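Long-range contact in L-lysine 6-oxidase (Marinomonas mediterranea, PDB 3WEU), which oxidises the epsilon-amino group of L-lysine with a cysteine tryptophylquinone cofactor, releasing ammonium and the hydrogen peroxide that makes it antibacterial: residues A[2-14]-A[61-73]. Sequence-based numbering, arbitrary orientation. Where two conformers were deposited one is given.
Sequences ALSVHPSIGVARL and QVFKVFGASNEEL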
ATOM      1  N   ALA A   2     -17.240  32.995  47.657  1.00 39.99           N
ATOM      2  CA  ALA A   2     -16.741  31.988  46.707  1.00 35.18           C
ATOM      3  C   ALA A   2     -16.541  32.721  45.340  1.00 31.70           C
ATOM      4  O   ALA A   2     -17.295  33.634  45.015  1.00 30.36           O
ATOM      5  CB  ALA A   2     -17.737  30.865  46.605  1.00 40.14           C
ATOM      6  N   LEU A   3     -15.507  32.373  44.578  1.00 26.36           N
ATOM      7  CA  LEU A   3     -15.305  33.013  43.246  1.00 24.23           C
ATOM      8  C   LEU A   3     -15.929  32.116  42.170  1.00 23.55           C
ATOM      9  O   LEU A   3     -16.088  30.959  42.430  1.00 21.02           O
ATOM     10  CB  LEU A   3     -13.865  33.035  42.978  1.00 24.70           C
ATOM     11  CG  LEU A   3     -12.986  33.775  43.940  1.00 28.19           C
ATOM     12  CD1 LEU A   3     -11.555  33.520  43.516  1.00 29.88           C
ATOM     13  CD2 LEU A   3     -13.329  35.241  43.905  1.00 31.14           C
ATOM     14  N   SER A   4     -16.200  32.591  40.952  1.00 20.94           N
ATOM     15  CA  SER A   4     -16.538  31.644  39.891  1.00 21.71           C
ATOM     16  C   SER A   4     -15.743  32.085  38.685  1.00 21.07           C
ATOM     17  O   SER A   4     -15.431  33.250  38.523  1.00 20.75           O
ATOM     18  CB  SER A   4     -18.055  31.630  39.682  1.00 24.80           C
ATOM     19  OG  SER A   4     -18.344  32.871  39.174  1.00 27.22           O
ATOM     20  N   VAL A   5     -15.326  31.119  37.899  1.00 20.17           N
ATOM     21  CA  VAL A   5     -14.620  31.365  36.650  1.00 21.39           C
ATOM     22  C   VAL A   5     -15.582  31.058  35.494  1.00 20.89           C
ATOM     23  O   VAL A   5     -16.365  30.097  35.545  1.00 19.36           O
ATOM     24  CB  VAL A   5     -13.408  30.459  36.579  1.00 21.70           C
ATOM     25  CG1 VAL A   5     -12.723  30.464  35.207  1.00 20.29           C
ATOM     26  CG2 VAL A   5     -12.433  30.787  37.710  1.00 22.61           C
ATOM     27  N   HIS A   6     -15.586  31.936  34.523  1.00 17.64           N
ATOM     28  CA  HIS A   6     -16.361  31.708  33.307  1.00 18.73           C
ATOM     29  C   HIS A   6     -15.508  31.969  32.065  1.00 17.85           C
ATOM     30  O   HIS A   6     -14.686  32.914  32.045  1.00 20.41           O
ATOM     31  CB  HIS A   6     -17.597  32.557  33.276  1.00 18.53           C
ATOM     32  CG  HIS A   6     -18.533  32.281  34.399  1.00 20.32           C
ATOM     33  ND1 HIS A   6     -19.316  31.148  34.444  1.00 20.51           N
ATOM     34  CD2 HIS A   6     -18.824  32.993  35.527  1.00 24.87           C
ATOM     35  CE1 HIS A   6     -20.005  31.145  35.578  1.00 24.45           C
ATOM     36  NE2 HIS A   6     -19.738  32.264  36.237  1.00 24.85           N
ATOM     37  N   PRO A   7     -15.747  31.211  30.999  1.00 17.38           N
ATOM     38  CA  PRO A   7     -16.754  30.119  30.927  1.00 17.40           C
ATOM     39  C   PRO A   7     -16.346  28.880  31.792  1.00 18.91           C
ATOM     40  O   PRO A   7     -15.185  28.650  32.074  1.00 18.42           O
ATOM     41  CB  PRO A   7     -16.676  29.683  29.451  1.00 18.47           C
ATOM     42  CG  PRO A   7     -15.268  29.980  29.049  1.00 17.58           C
ATOM     43  CD  PRO A   7     -14.979  31.332  29.742  1.00 16.22           C
ATOM     44  N   SER A   8     -17.322  28.085  32.184  1.00 17.68           N
ATOM     45  CA  SER A   8     -17.040  26.805  32.877  1.00 18.15           C
ATOM     46  C   SER A   8     -16.278  25.797  32.005  1.00 17.32           C
ATOM     47  O   SER A   8     -15.443  24.989  32.521  1.00 17.89           O
ATOM     48  CB  SER A   8     -18.367  26.237  33.400  1.00 19.48           C
ATOM     49  OG  SER A   8     -19.161  25.807  32.330  1.00 17.91           O
ATOM     50  N   ILE A   9     -16.525  25.800  30.696  1.00 15.16           N
ATOM     51  CA  ILE A   9     -15.807  24.975  29.796  1.00 14.75           C
ATOM     52  C   ILE A   9     -15.353  25.864  28.639  1.00 16.32           C
ATOM     53  O   ILE A   9     -16.141  26.222  27.805  1.00 14.10           O
ATOM     54  CB  ILE A   9     -16.631  23.774  29.276  1.00 15.17           C
ATOM     55  CG1 ILE A   9     -17.089  22.852  30.423  1.00 17.43           C
ATOM     56  CG2 ILE A   9     -15.770  22.963  28.327  1.00 15.47           C
ATOM     57  CD1 ILE A   9     -18.120  21.760  30.043  1.00 19.47           C
ATOM     58  N   GLY A  10     -14.072  26.207  28.598  1.00 16.59           N
ATOM     59  CA  GLY A  10     -13.570  27.059  27.525  1.00 17.57           C
ATOM     60  C   GLY A  10     -13.344  26.286  26.236  1.00 17.56           C
ATOM     61  O   GLY A  10     -13.169  25.070  26.247  1.00 15.15           O
ATOM     62  N   VAL A  11     -13.334  27.012  25.123  1.00 16.46           N
ATOM     63  CA  VAL A  11     -13.129  26.413  23.849  1.00 15.72           C
ATOM     64  C   VAL A  11     -12.161  27.200  23.039  1.00 16.15           C
ATOM     65  O   VAL A  11     -12.404  28.355  22.797  1.00 17.11           O
ATOM     66  CB  VAL A  11     -14.480  26.296  23.094  1.00 18.15           C
ATOM     67  CG1 VAL A  11     -14.260  25.804  21.653  1.00 20.26           C
ATOM     68  CG2 VAL A  11     -15.419  25.377  23.881  1.00 18.06           C
ATOM     69  N   ALA A  12     -11.078  26.573  22.615  1.00 14.52           N
ATOM     70  CA  ALA A  12     -10.115  27.168  21.720  1.00 16.04           C
ATOM     71  C   ALA A  12     -10.090  26.309  20.468  1.00 16.45           C
ATOM     72  O   ALA A  12     -10.530  25.126  20.484  1.00 14.99           O
ATOM     73  CB  ALA A  12      -8.730  27.176  22.351  1.00 18.51           C
ATOM     74  N   ARG A  13      -9.524  26.855  19.396  0.50 16.51           N
ATOM     75  CA  ARG A  13      -9.436  26.100  18.178  0.50 17.03           C
ATOM     76  C   ARG A  13      -8.077  26.188  17.549  0.50 16.46           C
ATOM     77  O   ARG A  13      -7.432  27.242  17.532  0.50 16.62           O
ATOM     78  CB  ARG A  13     -10.540  26.504  17.216  0.50 19.04           C
ATOM     79  CG  ARG A  13     -11.893  26.412  17.888  0.50 21.09           C
ATOM     80  CD  ARG A  13     -13.078  26.544  16.956  0.50 23.24           C
ATOM     81  NE  ARG A  13     -13.524  25.192  16.757  0.50 27.70           N
ATOM     82  CZ  ARG A  13     -14.518  24.598  17.403  0.50 28.22           C
ATOM     83  NH1 ARG A  13     -15.275  25.245  18.270  0.50 27.62           N
ATOM     84  NH2 ARG A  13     -14.745  23.334  17.136  0.50 28.42           N
ATOM     85  N   LEU A  14      -7.660  25.061  17.018  1.00 14.81           N
ATOM     86  CA  LEU A  14      -6.366  24.919  16.403  1.00 15.27           C
ATOM     87  C   LEU A  14      -6.144  25.910  15.274  1.00 16.81           C
ATOM     88  O   LEU A  14      -7.079  26.261  14.536  1.00 15.85           O
ATOM     89  CB  LEU A  14      -6.265  23.508  15.767  1.00 16.53           C
ATOM     90  CG  LEU A  14      -6.371  22.309  16.657  1.00 15.86           C
ATOM     91  CD1 LEU A  14      -6.264  21.075  15.784  1.00 17.16           C
ATOM     92  CD2 LEU A  14      -5.272  22.358  17.750  1.00 17.94           C
ATOM     93  N   GLN A  61      -9.500  31.327  24.006  1.00 15.76           N
ATOM     94  CA  GLN A  61     -10.561  31.584  24.979  1.00 15.73           C
ATOM     95  C   GLN A  61     -10.123  32.517  26.071  1.00 16.75           C
ATOM     96  O   GLN A  61      -9.163  32.213  26.780  1.00 18.38           O
ATOM     97  CB  GLN A  61     -11.028  30.295  25.611  1.00 14.45           C
ATOM     98  CG  GLN A  61     -12.067  30.446  26.678  1.00 13.68           C
ATOM     99  CD  GLN A  61     -13.438  30.650  26.072  1.00 15.78           C
ATOM    100  OE1 GLN A  61     -13.976  29.764  25.426  1.00 15.53           O
ATOM    101  NE2 GLN A  61     -14.003  31.799  26.291  1.00 15.06           N
ATOM    102  N   VAL A  62     -10.889  33.590  26.267  1.00 17.09           N
ATOM    103  CA  VAL A  62     -10.757  34.458  27.458  1.00 17.57           C
ATOM    104  C   VAL A  62     -11.531  33.853  28.587  1.00 17.28           C
ATOM    105  O   VAL A  62     -12.685  33.431  28.411  1.00 16.76           O
ATOM    106  CB  VAL A  62     -11.289  35.871  27.179  1.00 19.01           C
ATOM    107  CG1 VAL A  62     -11.270  36.761  28.411  1.00 21.26           C
ATOM    108  CG2 VAL A  62     -10.505  36.501  26.043  1.00 19.35           C
ATOM    109  N   PHE A  63     -10.912  33.778  29.760  1.00 17.07           N
ATOM    110  CA  PHE A  63     -11.606  33.431  30.970  1.00 16.73           C
ATOM    111  C   PHE A  63     -11.568  34.620  31.917  1.00 17.65           C
ATOM    112  O   PHE A  63     -10.560  35.363  31.963  1.00 19.20           O
ATOM    113  CB  PHE A  63     -10.945  32.264  31.707  1.00 16.20           C
ATOM    114  CG  PHE A  63     -11.015  30.928  31.025  1.00 15.74           C
ATOM    115  CD1 PHE A  63     -10.113  30.591  30.089  1.00 15.97           C
ATOM    116  CD2 PHE A  63     -11.923  29.948  31.464  1.00 16.18           C
ATOM    117  CE1 PHE A  63     -10.136  29.342  29.487  1.00 16.86           C
ATOM    118  CE2 PHE A  63     -11.937  28.668  30.889  1.00 17.08           C
ATOM    119  CZ  PHE A  63     -11.038  28.353  29.900  1.00 16.86           C
ATOM    120  N   LYS A  64     -12.644  34.780  32.661  1.00 17.00           N
ATOM    121  CA  LYS A  64     -12.864  35.893  33.620  1.00 19.02           C
ATOM    122  C   LYS A  64     -13.227  35.253  34.956  1.00 20.95           C
ATOM    123  O   LYS A  64     -13.766  34.127  35.003  1.00 19.00           O
ATOM    124  CB  LYS A  64     -13.957  36.758  33.164  1.00 19.16           C
ATOM    125  CG  LYS A  64     -13.617  37.459  31.850  1.00 20.13           C
ATOM    126  CD  LYS A  64     -14.720  38.448  31.453  1.00 21.05           C
ATOM    127  CE  LYS A  64     -14.494  38.932  30.029  1.00 21.74           C
ATOM    128  NZ  LYS A  64     -15.563  39.902  29.619  1.00 21.44           N
ATOM    129  N   VAL A  65     -12.848  35.927  36.036  1.00 20.77           N
ATOM    130  CA  VAL A  65     -13.144  35.431  37.383  1.00 19.40           C
ATOM    131  C   VAL A  65     -13.972  36.504  38.051  1.00 19.77           C
ATOM    132  O   VAL A  65     -13.777  37.723  37.824  1.00 20.12           O
ATOM    133  CB  VAL A  65     -11.861  35.040  38.151  1.00 20.63           C
ATOM    134  CG1 VAL A  65     -10.900  36.215  38.165  1.00 20.95           C
ATOM    135  CG2 VAL A  65     -12.161  34.559  39.572  1.00 20.76           C
ATOM    136  N   PHE A  66     -14.946  36.048  38.848  1.00 19.36           N
ATOM    137  CA  PHE A  66     -15.932  36.934  39.439  1.00 19.27           C
ATOM    138  C   PHE A  66     -16.042  36.706  40.923  1.00 21.15           C
ATOM    139  O   PHE A  66     -15.947  35.567  41.365  1.00 21.20           O
ATOM    140  CB  PHE A  66     -17.304  36.643  38.816  1.00 20.70           C
ATOM    141  CG  PHE A  66     -17.356  36.950  37.362  1.00 19.99           C
ATOM    142  CD1 PHE A  66     -16.869  36.053  36.449  1.00 20.12           C
ATOM    143  CD2 PHE A  66     -17.801  38.177  36.913  1.00 21.32           C
ATOM    144  CE1 PHE A  66     -16.911  36.348  35.085  1.00 21.52           C
ATOM    145  CE2 PHE A  66     -17.822  38.472  35.545  1.00 23.79           C
ATOM    146  CZ  PHE A  66     -17.321  37.557  34.656  1.00 22.19           C
ATOM    147  N   GLY A  67     -16.299  37.775  41.677  1.00 23.03           N
ATOM    148  CA  GLY A  67     -16.446  37.674  43.116  1.00 25.71           C
ATOM    149  C   GLY A  67     -17.854  37.281  43.517  1.00 33.01           C
ATOM    150  O   GLY A  67     -18.708  36.924  42.660  1.00 34.55           O
ATOM    151  N   ALA A  68     -18.084  37.321  44.831  1.00 36.80           N
ATOM    152  CA  ALA A  68     -19.236  36.646  45.464  1.00 38.97           C
ATOM    153  C   ALA A  68     -20.523  37.321  45.029  1.00 40.52           C
ATOM    154  O   ALA A  68     -21.552  36.657  44.894  1.00 41.20           O
ATOM    155  CB  ALA A  68     -19.127  36.685  46.977  1.00 41.65           C
ATOM    156  N   SER A  69     -20.421  38.621  44.749  1.00 38.03           N
ATOM    157  CA  SER A  69     -21.536  39.426  44.258  1.00 39.08           C
ATOM    158  C   SER A  69     -21.547  39.462  42.718  1.00 40.20           C
ATOM    159  O   SER A  69     -22.128  40.347  42.130  1.00 40.77           O
ATOM    160  CB  SER A  69     -21.363  40.833  44.761  1.00 40.12           C
ATOM    161  OG  SER A  69     -20.180  41.375  44.206  1.00 48.99           O
ATOM    162  N   ASN A  70     -20.882  38.505  42.076  1.00 38.18           N
ATOM    163  CA  ASN A  70     -20.771  38.455  40.592  1.00 38.38           C
ATOM    164  C   ASN A  70     -20.141  39.626  39.886  1.00 33.32           C
ATOM    165  O   ASN A  70     -20.358  39.829  38.712  1.00 32.66           O
ATOM    166  CB  ASN A  70     -22.114  38.131  39.960  1.00 40.64           C
ATOM    167  CG  ASN A  70     -22.613  36.807  40.399  1.00 44.43           C
ATOM    168  OD1 ASN A  70     -21.855  35.835  40.453  1.00 49.49           O
ATOM    169  ND2 ASN A  70     -23.884  36.753  40.791  1.00 52.66           N
ATOM    170  N   GLU A  71     -19.290  40.341  40.591  1.00 31.39           N
ATOM    171  CA  GLU A  71     -18.498  41.390  39.993  1.00 31.40           C
ATOM    172  C   GLU A  71     -17.173  40.781  39.523  1.00 23.60           C
ATOM    173  O   GLU A  71     -16.609  39.926  40.181  1.00 24.66           O
ATOM    174  CB  GLU A  71     -18.236  42.512  40.999  1.00 38.91           C
ATOM    175  CG  GLU A  71     -19.486  43.350  41.268  1.00 53.54           C
ATOM    176  CD  GLU A  71     -19.528  44.656  40.450  1.00 67.84           C
ATOM    177  OE1 GLU A  71     -19.650  45.740  41.087  1.00 73.25           O
ATOM    178  OE2 GLU A  71     -19.436  44.608  39.186  1.00 65.80           O
ATOM    179  N   GLU A  72     -16.715  41.247  38.377  1.00 22.63           N
ATOM    180  CA  GLU A  72     -15.553  40.762  37.773  1.00 20.55           C
ATOM    181  C   GLU A  72     -14.406  41.251  38.623  1.00 22.20           C
ATOM    182  O   GLU A  72     -14.299  42.430  38.963  1.00 19.42           O
ATOM    183  CB  GLU A  72     -15.381  41.266  36.344  1.00 22.27           C
ATOM    184  CG  GLU A  72     -14.230  40.506  35.662  1.00 21.08           C
ATOM    185  CD  GLU A  72     -13.801  40.904  34.229  1.00 21.84           C
ATOM    186  OE1 GLU A  72     -14.234  41.947  33.679  1.00 24.03           O
ATOM    187  OE2 GLU A  72     -12.997  40.108  33.673  1.00 21.30           O
ATOM    188  N   LEU A  73     -13.482  40.357  38.824  1.00 21.41           N
ATOM    189  CA  LEU A  73     -12.171  40.682  39.414  1.00 22.62           C
ATOM    190  C   LEU A  73     -11.087  40.717  38.375  1.00 20.87           C
ATOM    191  O   LEU A  73     -10.890  39.762  37.612  1.00 18.96           O
ATOM    192  CB  LEU A  73     -11.825  39.662  40.476  1.00 22.25           C
ATOM    193  CG  LEU A  73     -12.855  39.534  41.614  1.00 24.77           C
ATOM    194  CD1 LEU A  73     -12.587  38.331  42.478  1.00 26.21           C
ATOM    195  CD2 LEU A  73     -12.859  40.784  42.500  1.00 28.70           C
TER
HETATM  196  O   HOH W   1     -19.083  34.568  41.484  1.00 39.06           O
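S4 and H6 pair with F66 and K64 as antiparallel hydrogen-bonded pairs, four backbone bonds in all. V5 and V65 form the non-hydrogen-bonded pair between them, with CA atoms 4.4 Å apart. This is the N-terminal family region of the enzyme, where strand 4-13 runs between strands 58-66 and 237-247 of a mixed sheet. The pairing breaks at P7, which follows a cis peptide bond. Past the break, the Q61 amide joins the strands. Its CG is anti to the backbone N (chi1 177°), and a turn at chi2 (79°) swings the amide over to V11. There OE1 accepts the V11 N-H on a lone pair, with N 2.8 Å away. NE2 donates to V62 O at 3.0 Å. P7 CG lies 3.5 Å from Q61 NE2.

The buried face is close-packed. The F63 ring puts CZ 3.7 Å from G10 CA and receives P7 O at its edge. V5 and V65 both touch C228. At the edge of this face L3 sets CB against V65 CG2 and reaches V230 and Y232. Its CD2 presses on L73 CD1 at 3.5 Å, tighter than usual, the side chains crossing at about a right angle.

The other face is looser and partly exposed. H6 CD2 meets F66 CD1 at 3.7 Å, with the rings oblique. H6 ND1 is hydrogen-bonded to D435 OD1, which also takes S8 N. A water lies 2.7 Å from G67 O and also bonds to S4 OG.

With OE1 and NE2 both engaged, the rotation of the Q61 amide is fixed and the buried V11 N-H is satisfied.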